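Local coordinates for capsid protein (Infectious hypodermal and hematopoietic necrosis virus, PDB 3N7X) that builds the sixty-copy icosahedral capsid of a shrimp densovirus, folding as a beta-barrel and binding calcium, at residues 74-79 with 259-264; 104-109 with 293-298; 149-154 with 264-269. All coordinates share one frame; numbering follows the deposited sequence.

Contact 1 of 3, residues 74-79 with 259-264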
loop_
_atom_site.group_PDB
_atom_site.type_symbol
_atom_site.label_atom_id
_atom_site.label_comp_id
_atom_site.label_asym_id
_atom_site.label_seq_id
_atom_site.Cartn_x
_atom_site.Cartn_y
_atom_site.Cartn_z
ATOM N N LEU A 74 -16.107 -60.688 75.988
ATOM C CA LEU A 74 -14.783 -60.821 75.392
ATOM C C LEU A 74 -14.014 -59.556 75.750
ATOM O O LEU A 74 -14.165 -58.518 75.106
ATOM C CB LEU A 74 -14.869 -60.973 73.871
ATOM C CG LEU A 74 -13.509 -61.004 73.156
ATOM C CD1 LEU A 74 -12.587 -62.026 73.803
ATOM C CD2 LEU A 74 -13.714 -61.334 71.691
ATOM N N PRO A 75 -13.187 -59.626 76.802
ATOM C CA PRO A 75 -12.388 -58.488 77.266
ATOM C C PRO A 75 -11.127 -58.246 76.438
ATOM O O PRO A 75 -10.030 -58.641 76.833
ATOM C CB PRO A 75 -12.079 -58.869 78.707
ATOM C CG PRO A 75 -11.869 -60.345 78.597
ATOM C CD PRO A 75 -12.994 -60.797 77.676
ATOM N N LEU A 76 -11.292 -57.585 75.297
ATOM C CA LEU A 76 -10.176 -57.291 74.403
ATOM C C LEU A 76 -9.101 -56.436 75.036
ATOM O O LEU A 76 -7.981 -56.392 74.541
ATOM C CB LEU A 76 -10.663 -56.564 73.158
ATOM C CG LEU A 76 -11.704 -57.292 72.329
ATOM C CD1 LEU A 76 -11.951 -56.514 71.058
ATOM C CD2 LEU A 76 -11.205 -58.689 72.016
ATOM N N HIS A 77 -9.445 -55.743 76.114
ATOM C CA HIS A 77 -8.490 -54.877 76.789
ATOM C C HIS A 77 -7.546 -55.623 77.733
ATOM O O HIS A 77 -6.613 -55.026 78.275
ATOM C CB HIS A 77 -9.234 -53.786 77.564
ATOM C CG HIS A 77 -10.281 -54.318 78.489
ATOM N ND1 HIS A 77 -10.398 -53.906 79.800
ATOM C CD2 HIS A 77 -11.261 -55.233 78.294
ATOM C CE1 HIS A 77 -11.401 -54.545 80.374
ATOM N NE2 HIS A 77 -11.942 -55.356 79.481
ATOM N N TRP A 78 -7.788 -56.917 77.931
ATOM C CA TRP A 78 -6.940 -57.725 78.810
ATOM C C TRP A 78 -5.687 -58.174 78.074
ATOM O O TRP A 78 -5.748 -59.046 77.208
ATOM C CB TRP A 78 -7.694 -58.961 79.306
ATOM C CG TRP A 78 -8.778 -58.679 80.304
ATOM C CD1 TRP A 78 -9.290 -57.457 80.644
ATOM C CD2 TRP A 78 -9.506 -59.647 81.072
ATOM N NE1 TRP A 78 -10.293 -57.605 81.576
ATOM C CE2 TRP A 78 -10.446 -58.939 81.856
ATOM C CE3 TRP A 78 -9.457 -61.047 81.173
ATOM C CZ2 TRP A 78 -11.330 -59.582 82.730
ATOM C CZ3 TRP A 78 -10.338 -61.688 82.042
ATOM C CH2 TRP A 78 -11.262 -60.953 82.809
ATOM N N MET A 79 -4.551 -57.581 78.421
ATOM C CA MET A 79 -3.289 -57.938 77.783
ATOM C C MET A 79 -2.998 -59.429 77.906
ATOM O O MET A 79 -2.358 -60.023 77.040
ATOM C CB MET A 79 -2.145 -57.142 78.409
ATOM C CG MET A 79 -2.208 -55.657 78.127
ATOM S SD MET A 79 -0.880 -54.738 78.929
ATOM C CE MET A 79 0.566 -55.358 78.052
ATOM N N ASN A 259 -12.736 -40.495 74.796
ATOM C CA ASN A 259 -13.791 -41.323 74.226
ATOM C C ASN A 259 -13.682 -42.665 74.917
ATOM O O ASN A 259 -12.611 -43.278 74.900
ATOM C CB ASN A 259 -13.586 -41.515 72.726
ATOM C CG ASN A 259 -13.707 -40.219 71.960
ATOM O OD1 ASN A 259 -14.718 -39.517 72.064
ATOM N ND2 ASN A 259 -12.676 -39.888 71.183
ATOM N N ASP A 260 -14.765 -43.125 75.537
ATOM C CA ASP A 260 -14.682 -44.405 76.219
ATOM C C ASP A 260 -14.616 -45.561 75.230
ATOM O O ASP A 260 -15.005 -45.434 74.068
ATOM C CB ASP A 260 -15.836 -44.603 77.224
ATOM C CG ASP A 260 -17.205 -44.456 76.602
ATOM O OD1 ASP A 260 -17.461 -45.080 75.551
ATOM O OD2 ASP A 260 -18.037 -43.723 77.183
ATOM N N TRP A 261 -14.080 -46.676 75.707
ATOM C CA TRP A 261 -13.930 -47.874 74.907
ATOM C C TRP A 261 -14.796 -48.963 75.530
ATOM O O TRP A 261 -14.788 -49.158 76.748
ATOM C CB TRP A 261 -12.466 -48.303 74.894
ATOM C CG TRP A 261 -12.240 -49.562 74.153
ATOM C CD1 TRP A 261 -11.989 -49.699 72.817
ATOM C CD2 TRP A 261 -12.312 -50.886 74.689
ATOM N NE1 TRP A 261 -11.901 -51.033 72.487
ATOM C CE2 TRP A 261 -12.096 -51.783 73.619
ATOM C CE3 TRP A 261 -12.542 -51.402 75.973
ATOM C CZ2 TRP A 261 -12.104 -53.172 73.792
ATOM C CZ3 TRP A 261 -12.550 -52.785 76.147
ATOM C CH2 TRP A 261 -12.331 -53.653 75.060
ATOM N N GLN A 262 -15.534 -49.675 74.687
ATOM C CA GLN A 262 -16.433 -50.728 75.148
ATOM C C GLN A 262 -16.006 -52.134 74.745
ATOM O O GLN A 262 -15.579 -52.356 73.608
ATOM C CB GLN A 262 -17.838 -50.477 74.593
ATOM C CG GLN A 262 -18.410 -49.135 74.971
ATOM C CD GLN A 262 -18.638 -49.022 76.455
ATOM O OE1 GLN A 262 -18.536 -47.940 77.026
ATOM N NE2 GLN A 262 -18.957 -50.143 77.091
ATOM N N GLN A 263 -16.115 -53.079 75.678
ATOM C CA GLN A 263 -15.798 -54.469 75.369
ATOM C C GLN A 263 -17.114 -55.024 74.839
ATOM O O GLN A 263 -18.156 -54.381 74.974
ATOM C CB GLN A 263 -15.338 -55.251 76.613
ATOM C CG GLN A 263 -16.296 -55.246 77.798
ATOM C CD GLN A 263 -15.996 -54.138 78.799
ATOM O OE1 GLN A 263 -16.158 -52.954 78.505
ATOM N NE2 GLN A 263 -15.551 -54.526 79.989
ATOM N N ILE A 264 -17.088 -56.204 74.236
ATOM C CA ILE A 264 -18.321 -56.747 73.686
ATOM C C ILE A 264 -18.946 -57.877 74.488
ATOM O O ILE A 264 -18.273 -58.568 75.249
ATOM C CB ILE A 264 -18.106 -57.219 72.238
ATOM C CG1 ILE A 264 -17.024 -58.293 72.195
ATOM C CG2 ILE A 264 -17.698 -56.043 71.369
ATOM C CD1 ILE A 264 -16.762 -58.812 70.805
HETATM O O HOH W 1 -14.301 -57.156 81.060
#

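Contact 2 of 3, residues 104-109 with 293-298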
loop_
_atom_site.group_PDB
_atom_site.type_symbol
_atom_site.label_atom_id
_atom_site.label_comp_id
_atom_site.label_asym_id
_atom_site.label_seq_id
_atom_site.Cartn_x
_atom_site.Cartn_y
_atom_site.Cartn_z
ATOM N N SER A 104 11.332 -60.010 81.366
ATOM C CA SER A 104 12.237 -59.341 82.283
ATOM C C SER A 104 12.477 -57.880 81.911
ATOM O O SER A 104 12.447 -56.992 82.768
ATOM C CB SER A 104 13.565 -60.095 82.333
ATOM O OG SER A 104 14.300 -59.727 83.486
ATOM N N MET A 105 12.723 -57.636 80.630
ATOM C CA MET A 105 12.967 -56.285 80.154
ATOM C C MET A 105 11.719 -55.418 80.346
ATOM O O MET A 105 11.814 -54.272 80.782
ATOM C CB MET A 105 13.372 -56.321 78.684
ATOM C CG MET A 105 14.172 -55.115 78.240
ATOM S SD MET A 105 14.512 -55.143 76.470
ATOM C CE MET A 105 15.642 -56.496 76.390
ATOM N N MET A 106 10.554 -55.969 80.017
ATOM C CA MET A 106 9.291 -55.254 80.178
ATOM C C MET A 106 9.133 -54.814 81.614
ATOM O O MET A 106 8.904 -53.643 81.905
ATOM C CB MET A 106 8.106 -56.161 79.895
ATOM C CG MET A 106 7.837 -56.467 78.472
ATOM S SD MET A 106 6.433 -57.579 78.475
ATOM C CE MET A 106 5.106 -56.482 79.039
ATOM N N LYS A 107 9.219 -55.797 82.498
ATOM C CA LYS A 107 9.059 -55.593 83.920
ATOM C C LYS A 107 9.903 -54.460 84.468
ATOM O O LYS A 107 9.413 -53.607 85.203
ATOM C CB LYS A 107 9.411 -56.881 84.667
ATOM C CG LYS A 107 9.369 -56.745 86.185
ATOM C CD LYS A 107 9.962 -57.965 86.880
ATOM C CE LYS A 107 11.431 -58.154 86.510
ATOM N NZ LYS A 107 12.066 -59.322 87.202
ATOM N N THR A 108 11.174 -54.449 84.099
ATOM C CA THR A 108 12.088 -53.449 84.614
ATOM C C THR A 108 12.174 -52.115 83.892
ATOM O O THR A 108 12.254 -51.071 84.534
ATOM C CB THR A 108 13.505 -54.026 84.691
ATOM O OG1 THR A 108 13.487 -55.218 85.487
ATOM C CG2 THR A 108 14.458 -53.015 85.308
ATOM N N TYR A 109 12.156 -52.132 82.568
ATOM C CA TYR A 109 12.311 -50.888 81.838
ATOM C C TYR A 109 11.074 -50.250 81.229
ATOM O O TYR A 109 11.133 -49.109 80.781
ATOM C CB TYR A 109 13.407 -51.078 80.794
ATOM C CG TYR A 109 14.723 -51.430 81.456
ATOM C CD1 TYR A 109 15.458 -50.458 82.138
ATOM C CD2 TYR A 109 15.191 -52.747 81.480
ATOM C CE1 TYR A 109 16.621 -50.785 82.831
ATOM C CE2 TYR A 109 16.358 -53.085 82.179
ATOM C CZ TYR A 109 17.064 -52.097 82.850
ATOM O OH TYR A 109 18.202 -52.408 83.557
ATOM N N LEU A 293 3.223 -54.489 70.803
ATOM C CA LEU A 293 3.876 -54.063 72.026
ATOM C C LEU A 293 5.188 -53.353 71.737
ATOM O O LEU A 293 5.897 -53.689 70.786
ATOM C CB LEU A 293 4.152 -55.280 72.902
ATOM C CG LEU A 293 4.676 -54.996 74.308
ATOM C CD1 LEU A 293 3.542 -54.487 75.182
ATOM C CD2 LEU A 293 5.256 -56.265 74.899
ATOM N N GLU A 294 5.499 -52.351 72.549
ATOM C CA GLU A 294 6.754 -51.632 72.406
ATOM C C GLU A 294 7.417 -51.716 73.767
ATOM O O GLU A 294 6.817 -51.382 74.790
ATOM C CB GLU A 294 6.535 -50.170 72.005
ATOM C CG GLU A 294 7.837 -49.370 71.941
ATOM C CD GLU A 294 7.670 -47.956 71.388
ATOM O OE1 GLU A 294 6.539 -47.419 71.411
ATOM O OE2 GLU A 294 8.682 -47.370 70.939
ATOM N N VAL A 295 8.651 -52.197 73.778
ATOM C CA VAL A 295 9.383 -52.345 75.017
ATOM C C VAL A 295 10.625 -51.482 75.006
ATOM O O VAL A 295 11.361 -51.402 74.019
ATOM C CB VAL A 295 9.797 -53.805 75.257
ATOM C CG1 VAL A 295 10.543 -53.920 76.574
ATOM C CG2 VAL A 295 8.569 -54.696 75.261
ATOM N N ARG A 296 10.844 -50.847 76.140
ATOM C CA ARG A 296 11.958 -49.956 76.356
ATOM C C ARG A 296 13.243 -50.765 76.618
ATOM O O ARG A 296 13.215 -51.787 77.306
ATOM C CB ARG A 296 11.570 -49.075 77.539
ATOM C CG ARG A 296 12.464 -47.943 77.836
ATOM C CD ARG A 296 12.434 -46.846 76.802
ATOM N NE ARG A 296 13.481 -45.929 77.215
ATOM C CZ ARG A 296 13.315 -44.969 78.114
ATOM N NH1 ARG A 296 12.128 -44.772 78.669
ATOM N NH2 ARG A 296 14.358 -44.268 78.527
ATOM N N LEU A 297 14.366 -50.327 76.051
ATOM C CA LEU A 297 15.640 -51.027 76.249
ATOM C C LEU A 297 16.375 -50.564 77.502
ATOM O O LEU A 297 16.186 -49.438 77.971
ATOM C CB LEU A 297 16.566 -50.804 75.052
ATOM C CG LEU A 297 16.280 -51.546 73.748
ATOM C CD1 LEU A 297 17.196 -51.027 72.649
ATOM C CD2 LEU A 297 16.497 -53.032 73.959
ATOM N N PRO A 298 17.212 -51.436 78.080
ATOM C CA PRO A 298 17.938 -51.004 79.276
ATOM C C PRO A 298 18.997 -49.994 78.842
ATOM O O PRO A 298 19.327 -49.905 77.660
ATOM C CB PRO A 298 18.536 -52.304 79.814
ATOM C CG PRO A 298 18.662 -53.156 78.607
ATOM C CD PRO A 298 17.399 -52.875 77.838
#

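Contact 3 of 3, residues 149-154 with 264-269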
loop_
_atom_site.group_PDB
_atom_site.type_symbol
_atom_site.label_atom_id
_atom_site.label_comp_id
_atom_site.label_asym_id
_atom_site.label_seq_id
_atom_site.Cartn_x
_atom_site.Cartn_y
_atom_site.Cartn_z
ATOM N N LEU A 149 -25.582 -64.789 65.607
ATOM C CA LEU A 149 -25.078 -64.381 66.909
ATOM C C LEU A 149 -25.396 -62.905 67.146
ATOM O O LEU A 149 -25.383 -62.109 66.206
ATOM C CB LEU A 149 -23.563 -64.588 66.946
ATOM C CG LEU A 149 -22.791 -64.272 68.230
ATOM C CD1 LEU A 149 -23.122 -65.303 69.300
ATOM C CD2 LEU A 149 -21.296 -64.284 67.938
ATOM N N GLU A 150 -25.688 -62.547 68.394
ATOM C CA GLU A 150 -25.978 -61.156 68.741
ATOM C C GLU A 150 -24.779 -60.589 69.498
ATOM O O GLU A 150 -24.233 -61.244 70.387
ATOM C CB GLU A 150 -27.234 -61.058 69.614
ATOM C CG GLU A 150 -28.474 -61.687 68.994
ATOM C CD GLU A 150 -29.735 -61.500 69.837
ATOM O OE1 GLU A 150 -29.636 -61.504 71.085
ATOM O OE2 GLU A 150 -30.830 -61.371 69.245
ATOM N N ILE A 151 -24.362 -59.379 69.132
ATOM C CA ILE A 151 -23.224 -58.723 69.769
ATOM C C ILE A 151 -23.667 -57.374 70.327
ATOM O O ILE A 151 -24.240 -56.553 69.606
ATOM C CB ILE A 151 -22.080 -58.531 68.754
ATOM C CG1 ILE A 151 -21.670 -59.896 68.197
ATOM C CG2 ILE A 151 -20.893 -57.841 69.411
ATOM C CD1 ILE A 151 -20.695 -59.829 67.054
ATOM N N PHE A 152 -23.390 -57.151 71.609
ATOM C CA PHE A 152 -23.790 -55.924 72.294
ATOM C C PHE A 152 -22.634 -55.134 72.912
ATOM O O PHE A 152 -21.560 -55.673 73.179
ATOM C CB PHE A 152 -24.761 -56.261 73.430
ATOM C CG PHE A 152 -25.972 -57.045 73.004
ATOM C CD1 PHE A 152 -27.092 -56.402 72.482
ATOM C CD2 PHE A 152 -26.005 -58.429 73.152
ATOM C CE1 PHE A 152 -28.232 -57.125 72.118
ATOM C CE2 PHE A 152 -27.137 -59.162 72.791
ATOM C CZ PHE A 152 -28.253 -58.509 72.275
ATOM N N LYS A 153 -22.892 -53.849 73.145
ATOM C CA LYS A 153 -21.959 -52.927 73.790
ATOM C C LYS A 153 -22.854 -52.016 74.626
ATOM O O LYS A 153 -23.917 -51.587 74.164
ATOM C CB LYS A 153 -21.190 -52.075 72.776
ATOM C CG LYS A 153 -20.136 -52.806 71.956
ATOM C CD LYS A 153 -19.467 -51.830 70.985
ATOM C CE LYS A 153 -18.465 -52.510 70.062
ATOM N NZ LYS A 153 -17.748 -51.530 69.193
ATOM N N ASP A 154 -22.439 -51.735 75.855
ATOM C CA ASP A 154 -23.220 -50.883 76.740
ATOM C C ASP A 154 -22.860 -49.423 76.490
ATOM O O ASP A 154 -22.101 -48.821 77.245
ATOM C CB ASP A 154 -22.948 -51.272 78.198
ATOM C CG ASP A 154 -23.622 -50.342 79.195
ATOM O OD1 ASP A 154 -24.642 -49.707 78.839
ATOM O OD2 ASP A 154 -23.133 -50.259 80.346
ATOM N N ILE A 264 -17.088 -56.204 74.236
ATOM C CA ILE A 264 -18.321 -56.747 73.686
ATOM C C ILE A 264 -18.946 -57.877 74.488
ATOM O O ILE A 264 -18.273 -58.568 75.249
ATOM C CB ILE A 264 -18.106 -57.219 72.238
ATOM C CG1 ILE A 264 -17.024 -58.293 72.195
ATOM C CG2 ILE A 264 -17.698 -56.043 71.369
ATOM C CD1 ILE A 264 -16.762 -58.812 70.805
ATOM N N PHE A 265 -20.252 -58.039 74.305
ATOM C CA PHE A 265 -21.031 -59.072 74.970
ATOM C C PHE A 265 -21.796 -59.806 73.876
ATOM O O PHE A 265 -22.233 -59.185 72.908
ATOM C CB PHE A 265 -21.987 -58.428 75.968
ATOM C CG PHE A 265 -21.285 -57.737 77.100
ATOM C CD1 PHE A 265 -20.803 -58.463 78.183
ATOM C CD2 PHE A 265 -21.067 -56.362 77.065
ATOM C CE1 PHE A 265 -20.109 -57.831 79.219
ATOM C CE2 PHE A 265 -20.375 -55.723 78.090
ATOM C CZ PHE A 265 -19.896 -56.460 79.170
ATOM N N MET A 266 -21.955 -61.119 74.019
ATOM C CA MET A 266 -22.633 -61.894 72.983
ATOM C C MET A 266 -23.514 -63.012 73.494
ATOM O O MET A 266 -23.493 -63.354 74.674
ATOM C CB MET A 266 -21.605 -62.527 72.047
ATOM C CG MET A 266 -20.580 -61.574 71.496
ATOM S SD MET A 266 -18.964 -62.366 71.448
ATOM C CE MET A 266 -18.609 -62.415 73.209
ATOM N N ARG A 267 -24.271 -63.582 72.563
ATOM C CA ARG A 267 -25.156 -64.712 72.810
ATOM C C ARG A 267 -25.782 -65.085 71.480
ATOM O O ARG A 267 -26.119 -64.211 70.680
ATOM C CB ARG A 267 -26.264 -64.364 73.812
ATOM C CG ARG A 267 -27.433 -63.587 73.232
ATOM C CD ARG A 267 -28.558 -63.461 74.245
ATOM N NE ARG A 267 -29.690 -62.711 73.711
ATOM C CZ ARG A 267 -30.814 -62.472 74.377
ATOM N NH1 ARG A 267 -30.965 -62.922 75.616
ATOM N NH2 ARG A 267 -31.790 -61.781 73.804
ATOM N N MET A 268 -25.910 -66.379 71.221
ATOM C CA MET A 268 -26.546 -66.810 69.991
ATOM C C MET A 268 -27.973 -66.296 70.168
ATOM O O MET A 268 -28.516 -66.350 71.273
ATOM C CB MET A 268 -26.519 -68.337 69.891
ATOM C CG MET A 268 -27.040 -68.902 68.579
ATOM S SD MET A 268 -25.944 -68.761 67.126
ATOM C CE MET A 268 -24.637 -67.814 67.755
ATOM N N SER A 269 -28.575 -65.768 69.108
ATOM C CA SER A 269 -29.931 -65.241 69.219
ATOM C C SER A 269 -30.898 -66.341 69.674
ATOM O O SER A 269 -31.041 -67.371 69.015
ATOM C CB SER A 269 -30.375 -64.654 67.878
ATOM O OG SER A 269 -31.511 -63.829 68.047
#

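Contact 1 of 3, residues 74-79 with 259-264
L74 at the end of strand 70-74 pairs with I264 at the start of strand 264-268, inside one antiparallel sheet of the capsid barrel. L74 N donates to I264 O at 3.1 Å, with an N-H...O angle of 166°. This pair is the hydrogen-bonded type, and both side chains leave on one face of the sheet. They lie side by side, L74 CB 3.8 Å from I264 CG1. The chains separate after P75 and Q263. An inverse gamma turn centred on P75 and a type I turn from P75 to W78 swing L76 and H77 round to meet W261. L76 CB reaches the edge of the indole, 3.7 Å from W261 CZ2. The H77 ring comes at W261 obliquely, H77 CD2 3.5 Å from W261 CZ3 and the ring planes 49° apart. A chi1 of 53°, with CG between backbone N and carbonyl carbon, turns this imidazole toward W261. W78 CD1 sits over the centre of the H77 ring. A water linking the loops accepts from Q263 NE2 at 3.1 Å and lies in the H77 ring plane, weakly bonded to H77 NE2. Q263 NE2 also bonds to Y324 O, and W261 NE1 to T212 O. The H77 side chain is about 3 Å from a bound magnesium ion. The arrangement is that of the C and H strands of a viral jelly roll, where pairing gives way to loops.

Contact 2 of 3, residues 104-109 with 293-298
Y109 and P298 make a tight part of this contact, where the end of helix 97-109 meets the chain leaving strand 281-296. P298 CB sits over one face of the tyrosine ring, 3.6 Å from its centroid and 24° off the ring normal, a CH-pi contact. P298 CB comes closest to Y109 CE2, at 3.3 Å. T108 CG2 covers the opposite face, so the ring is clamped between the two. Equally close, Y109 O lies 3.3 Å from R296 CB. M105 runs beside L297 and crosses P298 at about a right angle. M105 SD is 3.8 Å from L297 CD2. With CG anti to the backbone N (chi1 -156°), M105 reaches over to the R296 carbonyl.

Toward L293 the packing is looser. The M106 CG to V295 CG2 distance is 3.7 Å, but M106 SD is 4.0 Å from L293 CD2. The solvent side belongs to S104 and K107, on the part of the helix turned from the strand. The E294 side chain takes no part; its carboxylate bonds to S45 and H114. Helix and strand cross at 66°, with axes 7.6 Å apart.

A second subunit packs here: its M101 lies on M105, Y109 and P298, and its Q97 bonds to Y109 OH. R296 forms a salt bridge with the C-terminal N329 of a third subunit and a cation-pi contact with W220. No hydrogen bond joins the two segments themselves. The chemistry implies that apolar fit seats the helix on the strand end, while the polar ends of Y109 and R296 probably contribute to subunit association.

Contact 3 of 3, residues 149-154 with 264-269
Strands 149-153 and 264-268 run antiparallel at 156°, with E150 facing R267 and F152 facing F265 in hydrogen-bonded pairs. Both rungs are double. F152 N to F265 O is short at 2.7 Å, while R267 N to E150 O is 3.2 Å. I151 and M266 form the non-hydrogen-bonded pair between them, and M266 CA makes a CA-H...O contact with E150 O. These are neighbouring strands, E and H, of the sheet known as CHEF in viral jelly rolls. Strand 199-203 flanks the pair on one side and strand 70-74 on the other.

On the face of E150 and R267, R267 NE forms a salt bridge with E150 OE1 at 2.9 Å, almost straight (172°) and within the guanidinium plane. The carboxylate and guanidinium are almost in one plane, tilted by 27°. E150 OE2 takes the hydroxyl S269 OG at 2.8 Å from above the carboxylate plane. Y55 of a neighbouring subunit also bonds to E150 OE2 and to R267 NH2. Y55 and E191 are calcium-site residues, and the R267 side chain is about 6 Å from that of E191.

Apolar atoms meet between I151 CG1 and M266 CG, and between I151 CG2 and I264 CB. The extended K153 lays CE along I264 CG2 and makes a cation-pi contact with F199. L149 CB and CD1 meet the methyl CE of M268, whose side chain crosses that of L149 at about a right angle.

Contacts 1 and 3 belong to the same sheet and share I264, the residue where strand 264-268 begins. Together they place that strand between strands 70-74 and 149-153. Contacts 2 and 3 lie on opposite sides of the chain's centre, their own centres about 36 Å apart. Contact 2 uses strand 281-296 of the other sheet and touches contact 1 through M79 and L293. All three are largely buried, but contact 1 is nearest the chain's centre and no other subunit reaches it. Contacts 2 and 3 lie at subunit interfaces. Contact 2 joins its segments by apolar and CH-pi packing, with no hydrogen bond between them, whereas contact 3 relies on backbone rungs and a buried salt bridge.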